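Local coordinates for protein endoglucanase (Thermotoga maritima, PDB 2FVG) that probably acts as a metal-dependent aminopeptidase of the M42 family, trimming residues from the N termini of peptides with the help of two divalent metal cations, at residues S26-L31 with V174-L179; I44-G49 with D188-F193; K99-V104 with K139-I144. All blocks are in the same frame, centred on the assembly; numbering follows the deposited sequence.

Contact 1 (S26-L31 with V174-L179); sequences SKIEGL and VLIDVL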
loop_
_atom_site.group_PDB
_atom_site.type_symbol
_atom_site.label_atom_id
_atom_site.label_comp_id
_atom_site.label_asym_id
_atom_site.label_seq_id
_atom_site.Cartn_x
_atom_site.Cartn_y
_atom_site.Cartn_z
ATOM N N SER A 26 -13.232 -8.922 -5.488
ATOM C CA SER A 26 -14.689 -8.839 -5.309
ATOM C C SER A 26 -15.243 -7.438 -5.577
ATOM O O SER A 26 -16.391 -7.290 -6.011
ATOM C CB SER A 26 -15.133 -9.336 -3.926
ATOM O OG SER A 26 -14.709 -8.461 -2.890
ATOM N N LYS A 27 -14.428 -6.415 -5.344
ATOM C CA LYS A 27 -14.860 -5.039 -5.577
ATOM C C LYS A 27 -14.698 -4.532 -7.010
ATOM O O LYS A 27 -15.458 -3.660 -7.449
ATOM C CB LYS A 27 -14.177 -4.076 -4.594
ATOM C CG LYS A 27 -14.439 -4.398 -3.114
ATOM C CD LYS A 27 -15.940 -4.455 -2.764
ATOM C CE LYS A 27 -16.120 -4.863 -1.317
ATOM N NZ LYS A 27 -17.548 -4.931 -0.909
ATOM N N ILE A 28 -13.730 -5.068 -7.746
ATOM C CA ILE A 28 -13.475 -4.573 -9.105
ATOM C C ILE A 28 -13.867 -5.487 -10.272
ATOM O O ILE A 28 -13.851 -5.035 -11.422
ATOM C CB ILE A 28 -12.015 -4.069 -9.280
ATOM C CG1 ILE A 28 -11.025 -5.228 -9.061
ATOM C CG2 ILE A 28 -11.778 -2.859 -8.354
ATOM C CD1 ILE A 28 -9.553 -4.893 -9.332
ATOM N N GLU A 29 -14.219 -6.742 -9.990
ATOM C CA GLU A 29 -14.632 -7.706 -11.034
ATOM C C GLU A 29 -15.554 -7.150 -12.106
ATOM O O GLU A 29 -15.298 -7.321 -13.301
ATOM C CB GLU A 29 -15.307 -8.931 -10.422
ATOM C CG GLU A 29 -14.352 -9.994 -9.954
ATOM C CD GLU A 29 -15.035 -11.098 -9.155
ATOM O OE1 GLU A 29 -16.139 -10.858 -8.590
ATOM O OE2 GLU A 29 -14.436 -12.200 -9.070
ATOM N N GLY A 30 -16.637 -6.502 -11.684
ATOM C CA GLY A 30 -17.601 -5.967 -12.627
ATOM C C GLY A 30 -17.300 -4.567 -13.096
ATOM O O GLY A 30 -18.158 -3.923 -13.699
ATOM N N LEU A 31 -16.087 -4.094 -12.825
ATOM C CA LEU A 31 -15.677 -2.744 -13.210
ATOM C C LEU A 31 -14.607 -2.726 -14.293
ATOM O O LEU A 31 -14.353 -1.696 -14.909
ATOM C CB LEU A 31 -15.163 -1.988 -11.976
ATOM C CG LEU A 31 -16.192 -1.712 -10.868
ATOM C CD1 LEU A 31 -15.497 -1.141 -9.654
ATOM C CD2 LEU A 31 -17.318 -0.790 -11.353
ATOM N N VAL A 174 -7.370 4.014 -3.636
ATOM C CA VAL A 174 -7.410 5.038 -4.669
ATOM C C VAL A 174 -7.735 4.413 -6.021
ATOM O O VAL A 174 -8.570 4.931 -6.738
ATOM C CB VAL A 174 -6.090 5.838 -4.777
ATOM C CG1 VAL A 174 -6.136 6.806 -5.972
ATOM C CG2 VAL A 174 -5.845 6.622 -3.517
ATOM N N LEU A 175 -7.070 3.302 -6.349
ATOM C CA LEU A 175 -7.259 2.606 -7.626
ATOM C C LEU A 175 -8.653 2.050 -7.747
ATOM O O LEU A 175 -9.282 2.201 -8.785
ATOM C CB LEU A 175 -6.240 1.486 -7.812
ATOM C CG LEU A 175 -4.758 1.890 -7.810
ATOM C CD1 LEU A 175 -3.945 0.776 -8.415
ATOM C CD2 LEU A 175 -4.526 3.170 -8.580
ATOM N N ILE A 176 -9.123 1.403 -6.682
ATOM C CA ILE A 176 -10.491 0.888 -6.621
ATOM C C ILE A 176 -11.511 2.015 -6.782
ATOM O O ILE A 176 -12.527 1.826 -7.456
ATOM C CB ILE A 176 -10.757 0.168 -5.297
ATOM C CG1 ILE A 176 -9.806 -1.013 -5.139
ATOM C CG2 ILE A 176 -12.200 -0.337 -5.229
ATOM C CD1 ILE A 176 -9.958 -1.729 -3.793
ATOM N N ASP A 177 -11.249 3.177 -6.171
ATOM C CA ASP A 177 -12.179 4.322 -6.264
ATOM C C ASP A 177 -12.186 4.948 -7.652
ATOM O O ASP A 177 -13.213 5.460 -8.088
ATOM C CB ASP A 177 -11.888 5.408 -5.205
ATOM C CG ASP A 177 -12.344 5.009 -3.793
ATOM O OD1 ASP A 177 -12.822 3.861 -3.577
ATOM O OD2 ASP A 177 -12.215 5.861 -2.888
ATOM N N VAL A 178 -11.036 4.951 -8.322
ATOM C CA VAL A 178 -10.960 5.481 -9.679
ATOM C C VAL A 178 -11.842 4.600 -10.551
ATOM O O VAL A 178 -12.644 5.095 -11.342
ATOM C CB VAL A 178 -9.506 5.524 -10.209
ATOM C CG1 VAL A 178 -9.479 5.831 -11.725
ATOM C CG2 VAL A 178 -8.705 6.555 -9.439
ATOM N N LEU A 179 -11.717 3.287 -10.361
ATOM C CA LEU A 179 -12.520 2.327 -11.120
ATOM C C LEU A 179 -14.006 2.415 -10.800
ATOM O O LEU A 179 -14.839 2.354 -11.714
ATOM C CB LEU A 179 -11.997 0.916 -10.900
ATOM C CG LEU A 179 -10.691 0.629 -11.637
ATOM C CD1 LEU A 179 -10.071 -0.697 -11.155
ATOM C CD2 LEU A 179 -10.943 0.621 -13.151
HETATM O O HOH W 1 -14.621 1.534 -14.303
#

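Contact 2 (I44-G49 with D188-F193); sequences IALKRG and DTYFVF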
loop_
_atom_site.group_PDB
_atom_site.type_symbol
_atom_site.label_atom_id
_atom_site.label_comp_id
_atom_site.label_asym_id
_atom_site.label_seq_id
_atom_site.Cartn_x
_atom_site.Cartn_y
_atom_site.Cartn_z
ATOM N N ILE A 44 -4.033 -8.256 -11.703
ATOM C CA ILE A 44 -3.932 -7.409 -12.880
ATOM C C ILE A 44 -5.310 -7.168 -13.454
ATOM O O ILE A 44 -5.989 -8.097 -13.878
ATOM C CB ILE A 44 -3.010 -8.065 -13.938
ATOM C CG1 ILE A 44 -1.661 -8.412 -13.299
ATOM C CG2 ILE A 44 -2.872 -7.181 -15.191
ATOM C CD1 ILE A 44 -0.635 -8.892 -14.268
ATOM N N ALA A 45 -5.715 -5.907 -13.451
ATOM C CA ALA A 45 -7.024 -5.526 -13.940
ATOM C C ALA A 45 -6.804 -4.690 -15.159
ATOM O O ALA A 45 -5.921 -3.839 -15.154
ATOM C CB ALA A 45 -7.760 -4.732 -12.879
ATOM N N LEU A 46 -7.573 -4.947 -16.213
ATOM C CA LEU A 46 -7.465 -4.169 -17.455
ATOM C C LEU A 46 -8.704 -3.345 -17.748
ATOM O O LEU A 46 -9.831 -3.845 -17.710
ATOM C CB LEU A 46 -7.208 -5.095 -18.651
ATOM C CG LEU A 46 -7.304 -4.571 -20.085
ATOM C CD1 LEU A 46 -6.365 -3.395 -20.328
ATOM C CD2 LEU A 46 -7.010 -5.682 -21.089
ATOM N N LYS A 47 -8.491 -2.073 -18.049
ATOM C CA LYS A 47 -9.568 -1.230 -18.475
ATOM C C LYS A 47 -9.123 -0.759 -19.859
ATOM O O LYS A 47 -8.226 0.065 -19.970
ATOM C CB LYS A 47 -9.763 -0.059 -17.511
ATOM C CG LYS A 47 -11.009 0.731 -17.769
ATOM C CD LYS A 47 -12.227 0.002 -17.265
ATOM C CE LYS A 47 -13.480 0.751 -17.653
ATOM N NZ LYS A 47 -14.648 0.011 -17.118
ATOM N N ARG A 48 -9.718 -1.320 -20.910
ATOM C CA ARG A 48 -9.354 -0.959 -22.269
ATOM C C ARG A 48 -9.689 0.506 -22.530
ATOM O O ARG A 48 -10.647 1.057 -21.970
ATOM C CB ARG A 48 -9.996 -1.895 -23.304
ATOM C CG ARG A 48 -9.533 -3.347 -23.155
ATOM C CD ARG A 48 -9.979 -4.310 -24.267
ATOM N NE ARG A 48 -9.253 -5.577 -24.096
ATOM C CZ ARG A 48 -9.706 -6.643 -23.432
ATOM N NH1 ARG A 48 -10.931 -6.666 -22.908
ATOM N NH2 ARG A 48 -8.937 -7.718 -23.318
ATOM N N GLY A 49 -8.892 1.143 -23.374
ATOM C CA GLY A 49 -9.097 2.551 -23.646
ATOM C C GLY A 49 -9.600 2.771 -25.041
ATOM O O GLY A 49 -9.977 1.819 -25.725
ATOM N N ASP A 188 -5.191 1.657 -23.274
ATOM C CA ASP A 188 -5.367 0.465 -22.474
ATOM C C ASP A 188 -4.663 0.694 -21.165
ATOM O O ASP A 188 -3.468 0.966 -21.148
ATOM C CB ASP A 188 -4.793 -0.761 -23.171
ATOM C CG ASP A 188 -5.701 -1.315 -24.247
ATOM O OD1 ASP A 188 -6.743 -0.694 -24.604
ATOM O OD2 ASP A 188 -5.360 -2.410 -24.746
ATOM N N THR A 189 -5.403 0.608 -20.066
ATOM C CA THR A 189 -4.811 0.896 -18.767
ATOM C C THR A 189 -4.901 -0.304 -17.863
ATOM O O THR A 189 -5.975 -0.812 -17.634
ATOM C CB THR A 189 -5.486 2.127 -18.111
ATOM O OG1 THR A 189 -5.283 3.264 -18.951
ATOM C CG2 THR A 189 -4.875 2.425 -16.726
ATOM N N TYR A 190 -3.761 -0.771 -17.384
ATOM C CA TYR A 190 -3.724 -1.884 -16.439
ATOM C C TYR A 190 -3.584 -1.351 -15.013
ATOM O O TYR A 190 -2.680 -0.571 -14.720
ATOM C CB TYR A 190 -2.548 -2.806 -16.738
ATOM C CG TYR A 190 -2.676 -3.535 -18.055
ATOM C CD1 TYR A 190 -2.257 -2.950 -19.242
ATOM C CD2 TYR A 190 -3.210 -4.821 -18.105
ATOM C CE1 TYR A 190 -2.383 -3.628 -20.457
ATOM C CE2 TYR A 190 -3.331 -5.504 -19.307
ATOM C CZ TYR A 190 -2.922 -4.904 -20.479
ATOM O OH TYR A 190 -3.064 -5.590 -21.676
ATOM N N PHE A 191 -4.518 -1.725 -14.153
ATOM C CA PHE A 191 -4.450 -1.383 -12.743
ATOM C C PHE A 191 -3.864 -2.612 -12.075
ATOM O O PHE A 191 -4.460 -3.689 -12.088
ATOM C CB PHE A 191 -5.831 -1.026 -12.194
ATOM C CG PHE A 191 -6.379 0.240 -12.763
ATOM C CD1 PHE A 191 -7.038 0.243 -13.982
ATOM C CD2 PHE A 191 -6.196 1.456 -12.096
ATOM C CE1 PHE A 191 -7.534 1.434 -14.515
ATOM C CE2 PHE A 191 -6.695 2.641 -12.614
ATOM C CZ PHE A 191 -7.362 2.633 -13.820
ATOM N N VAL A 192 -2.674 -2.467 -11.516
ATOM C CA VAL A 192 -2.000 -3.615 -10.916
ATOM C C VAL A 192 -1.872 -3.483 -9.398
ATOM O O VAL A 192 -1.488 -2.432 -8.897
ATOM C CB VAL A 192 -0.632 -3.871 -11.618
ATOM C CG1 VAL A 192 0.065 -5.135 -11.046
ATOM C CG2 VAL A 192 -0.860 -4.071 -13.125
ATOM N N PHE A 193 -2.171 -4.572 -8.670
ATOM C CA PHE A 193 -2.113 -4.582 -7.216
ATOM C C PHE A 193 -1.057 -5.642 -6.934
ATOM O O PHE A 193 -1.266 -6.835 -7.181
ATOM C CB PHE A 193 -3.484 -4.923 -6.630
ATOM C CG PHE A 193 -4.580 -3.959 -7.060
ATOM C CD1 PHE A 193 -5.221 -4.108 -8.279
ATOM C CD2 PHE A 193 -4.950 -2.909 -6.223
ATOM C CE1 PHE A 193 -6.248 -3.159 -8.693
ATOM C CE2 PHE A 193 -5.965 -1.960 -6.621
ATOM C CZ PHE A 193 -6.600 -2.109 -7.850
#

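Contact 3 (K99-V104 with K139-I144); sequences KNLKGV and KKYVSI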
loop_
_atom_site.group_PDB
_atom_site.type_symbol
_atom_site.label_atom_id
_atom_site.label_comp_id
_atom_site.label_asym_id
_atom_site.label_seq_id
_atom_site.Cartn_x
_atom_site.Cartn_y
_atom_site.Cartn_z
ATOM N N LYS A 99 -4.274 -15.861 12.021
ATOM C CA LYS A 99 -5.515 -16.505 11.616
ATOM C C LYS A 99 -6.685 -16.135 12.526
ATOM O O LYS A 99 -7.326 -17.005 13.132
ATOM C CB LYS A 99 -5.327 -18.018 11.439
ATOM C CG LYS A 99 -4.412 -18.337 10.246
ATOM C CD LYS A 99 -4.207 -19.806 10.007
ATOM C CE LYS A 99 -3.567 -20.474 11.204
ATOM N NZ LYS A 99 -3.165 -21.892 10.929
ATOM N N ASN A 100 -6.932 -14.824 12.622
ATOM C CA ASN A 100 -8.055 -14.269 13.390
ATOM C C ASN A 100 -8.014 -14.476 14.909
ATOM O O ASN A 100 -8.991 -14.220 15.588
ATOM C CB ASN A 100 -9.386 -14.782 12.825
ATOM C CG ASN A 100 -9.629 -14.331 11.393
ATOM O OD1 ASN A 100 -9.230 -13.232 10.998
ATOM N ND2 ASN A 100 -10.305 -15.175 10.613
ATOM N N LEU A 101 -6.882 -14.945 15.426
ATOM C CA LEU A 101 -6.683 -15.139 16.851
ATOM C C LEU A 101 -5.816 -13.977 17.340
ATOM O O LEU A 101 -4.676 -13.847 16.919
ATOM C CB LEU A 101 -5.981 -16.480 17.098
ATOM C CG LEU A 101 -5.755 -16.908 18.540
ATOM C CD1 LEU A 101 -7.072 -17.314 19.174
ATOM C CD2 LEU A 101 -4.799 -18.063 18.561
ATOM N N LYS A 102 -6.357 -13.136 18.219
ATOM C CA LYS A 102 -5.614 -11.975 18.735
ATOM C C LYS A 102 -4.594 -12.301 19.841
ATOM O O LYS A 102 -4.823 -13.160 20.692
ATOM C CB LYS A 102 -6.575 -10.859 19.161
ATOM C CG LYS A 102 -7.384 -10.321 17.986
ATOM C CD LYS A 102 -8.149 -9.039 18.305
ATOM C CE LYS A 102 -9.141 -8.729 17.174
ATOM N N GLY A 103 -3.454 -11.623 19.801
ATOM C CA GLY A 103 -2.404 -11.829 20.794
ATOM C C GLY A 103 -1.704 -10.530 21.130
ATOM O O GLY A 103 -1.971 -9.488 20.508
ATOM N N VAL A 104 -0.823 -10.575 22.123
ATOM C CA VAL A 104 -0.084 -9.382 22.517
ATOM C C VAL A 104 1.388 -9.707 22.683
ATOM O O VAL A 104 1.779 -10.700 23.327
ATOM C CB VAL A 104 -0.684 -8.650 23.790
ATOM C CG1 VAL A 104 -0.516 -9.484 25.060
ATOM C CG2 VAL A 104 0.015 -7.302 24.030
ATOM N N LYS A 139 -1.167 -25.285 19.095
ATOM C CA LYS A 139 -1.164 -25.912 17.770
ATOM C C LYS A 139 -2.532 -26.098 17.110
ATOM O O LYS A 139 -2.628 -26.128 15.883
ATOM C CB LYS A 139 -0.339 -27.193 17.785
ATOM C CG LYS A 139 1.140 -26.892 17.942
ATOM C CD LYS A 139 1.944 -28.137 18.256
ATOM C CE LYS A 139 3.425 -27.805 18.361
ATOM N NZ LYS A 139 4.209 -28.974 18.836
ATOM N N LYS A 140 -3.585 -26.208 17.918
ATOM C CA LYS A 140 -4.948 -26.309 17.389
ATOM C C LYS A 140 -5.346 -25.031 16.628
ATOM O O LYS A 140 -6.233 -25.058 15.769
ATOM C CB LYS A 140 -5.941 -26.590 18.519
ATOM N N TYR A 141 -4.672 -23.916 16.915
ATOM C CA TYR A 141 -5.000 -22.635 16.264
ATOM C C TYR A 141 -3.872 -22.066 15.416
ATOM O O TYR A 141 -4.111 -21.349 14.437
ATOM C CB TYR A 141 -5.327 -21.565 17.318
ATOM C CG TYR A 141 -6.509 -21.843 18.219
ATOM C CD1 TYR A 141 -6.393 -22.703 19.312
ATOM C CD2 TYR A 141 -7.737 -21.224 17.999
ATOM C CE1 TYR A 141 -7.477 -22.942 20.147
ATOM C CE2 TYR A 141 -8.824 -21.459 18.836
ATOM C CZ TYR A 141 -8.688 -22.313 19.901
ATOM O OH TYR A 141 -9.771 -22.551 20.728
ATOM N N VAL A 142 -2.645 -22.386 15.815
ATOM C CA VAL A 142 -1.452 -21.776 15.260
ATOM C C VAL A 142 -0.398 -22.744 14.757
ATOM O O VAL A 142 -0.326 -23.871 15.231
ATOM C CB VAL A 142 -0.886 -20.773 16.326
ATOM C CG1 VAL A 142 0.629 -20.811 16.455
ATOM C CG2 VAL A 142 -1.419 -19.361 16.059
ATOM N N SER A 143 0.398 -22.317 13.771
ATOM C CA SER A 143 1.488 -23.164 13.244
ATOM C C SER A 143 2.700 -22.363 12.769
ATOM O O SER A 143 2.548 -21.208 12.299
ATOM C CB SER A 143 1.003 -24.050 12.084
ATOM O OG SER A 143 -0.121 -24.827 12.452
ATOM N N ILE A 144 3.886 -22.986 12.879
ATOM C CA ILE A 144 5.145 -22.403 12.396
ATOM C C ILE A 144 4.901 -22.013 10.950
ATOM O O ILE A 144 4.362 -22.802 10.171
ATOM C CB ILE A 144 6.354 -23.394 12.447
ATOM C CG1 ILE A 144 6.801 -23.686 13.883
ATOM C CG2 ILE A 144 7.572 -22.850 11.656
ATOM C CD1 ILE A 144 5.927 -24.657 14.645
HETATM O O HOH W 2 -6.910 -19.429 14.157
#

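Contact 1 (S26-L31 with V174-L179)
Ile-28 of helix 18-28 and Leu-31, three residues on, pack on Ile-176 and Leu-179 of helix 166-180, a helix-to-helix contact over one face of the mixed sheet of the catalytic alpha/beta domain. The tight part lies close to the sheet. There CG2 of Ile-28 sits between two partners, 3.9 Å from Leu-179 CD1 and 4.0 Å from Ile-176 CG2, the Ile-28 and Ile-176 side chains meeting at about a right angle. With chi1 at 62°, CG1 of Ile-28 lies between its own backbone N and carbonyl carbon; CG2 is thereby left facing helix 166-180, while CD1 reaches the ring of Phe-193. Leu-175 and Leu-179 rest on the same strand, through Phe-193 and Phe-191, and both helices are thus seated on strand 187-194. No direct hydrogen bond joins the two segments.

The Lys-27 end is loose. Lys-27 brings only its aliphatic root, CB lying 4.3 Å from Ile-176 CG2, and its chain then leads away from the helix; Tyr-3 touches both residues. The Leu-31 end is a close but partly exposed flank, where Leu-31 lies against main chain as much as side chain: its CD1 is 4.2 Å from Leu-179 CB, and its CD2 is 4.0 Å from Leu-179 O. Within the segment Leu-31 N bonds to Ile-28 O. Leu-31 O also accepts a bond from Lys-47 NZ. Polar bridging on this flank is left to one water, which donates to Leu-179 O at 2.7 Å and to Leu-31 O at 3.3 Å.

Contact 2 (I44-G49 with D188-F193)
Leu-46 lies over the ring of Tyr-190, a non-hydrogen-bonded pair in the antiparallel ladder between strands 43-47 and 187-194 of the mixed catalytic-domain sheet. CD1 stands 3.8 Å from the Tyr-190 ring centroid, 13° off its normal, a CH-pi contact; CG of Leu-46 is anti to its backbone N (chi1 169°), which carries the branch across to the neighbouring strand. Ile-44 CG2 comes obliquely to Tyr-190 CD2 at 3.8 Å, and Val-192 and Leu-211 of helix 205-211 extend this apolar face; the side chain of Val-192 lies about 8 Å from that of His-61, a predicted zinc ligand. Were Tyr-190 an alanine, Leu-46 CD1 and Ile-44 CG2 would probably lose the ring they pack on, with a gap beside Leu-211.

On the other face Lys-47 CB meets the edge of the Phe-191 ring. Backbone bonds set this register: Phe-191 N to Ala-45 O 2.7 Å, and Lys-47 N to Thr-189 O 2.8 Å. Farther out, strands 34-37 and 55-61 continue the sheet on either side. Asp-188 OD1, also held by Ser-52 OG, accepts a hydrogen bond from Gly-49 N at 3.1 Å on its anti side, 21° out of the carboxylate plane.

Contact 3 (K99-V104 with K139-I144)
Lys-99 and Leu-101 face Tyr-141 and Val-142 without any backbone pairing, the nearest CA atoms, those of Lys-99 and Val-142, being 7.6 Å apart. One partner is the tight turn of the beta hairpin between strands 95-98 and 101-107 in the six-stranded antiparallel sheet; the other is the loop from helix 135-139 to strand 147-150. Lys-99 and Asn-100 both have left-handed backbone conformations, as in a type I' turn.

The apolar centre is Leu-101, where chi1 (-176°) turns the branch away from the backbone N and sets both methyls against the loop. CD2 touches Tyr-141 CB at 3.8 Å and, more distantly, Val-142 CG2 at 4.4 Å. Its sister CD1 comes obliquely to the ring, 4.1 Å from Tyr-141 CD2, the two side chains crossing at about a right angle. Phe-132 joins this patch, touching Leu-101 and meeting the Tyr-141 ring with planes about 40° apart. Val-142, the buried member of the loop, packs also on Ile-72 of strand 66-72, so the loop spans the sheet from the hairpin to a second strand.

Lys-99 runs along the more exposed border. Its chain bends at chi3 (-61°) and passes CE within 3.4 Å of Tyr-141 O, while NZ continues to a salt bridge with Asp-146 OD2. That carboxylate oxygen also accepts Ser-143 N, so a single acidic group holds both the lysine end and the loop backbone. The contact is surface packing, far from the predicted metal site. A water crosses between the main chains: it donates to Lys-99 O at 2.7 Å and only weakly to Tyr-141 O at 3.4 Å.

From the N terminus the chain makes helix 18-28, opening the loop that contact 1 closes 143 residues later on helix 166-180. Strand 43-47 follows, opening the loop of contact 2, which closes on strand 187-194 just after that helix; the two loops therefore cross. Contact 3 is nested in both, a short closure, 35 residues apart, that ties the turn before strand 101-107 to the loop ahead of strand 147-150. Contacts 1 and 2, centres about 11 Å apart, meet at strand 187-194, seating helices 18-28 and 166-180 on the sheet into which strand 43-47 is paired. Contact 3 stands apart, its centre about 32 Å from that of contact 1 and about 37 Å from that of contact 2.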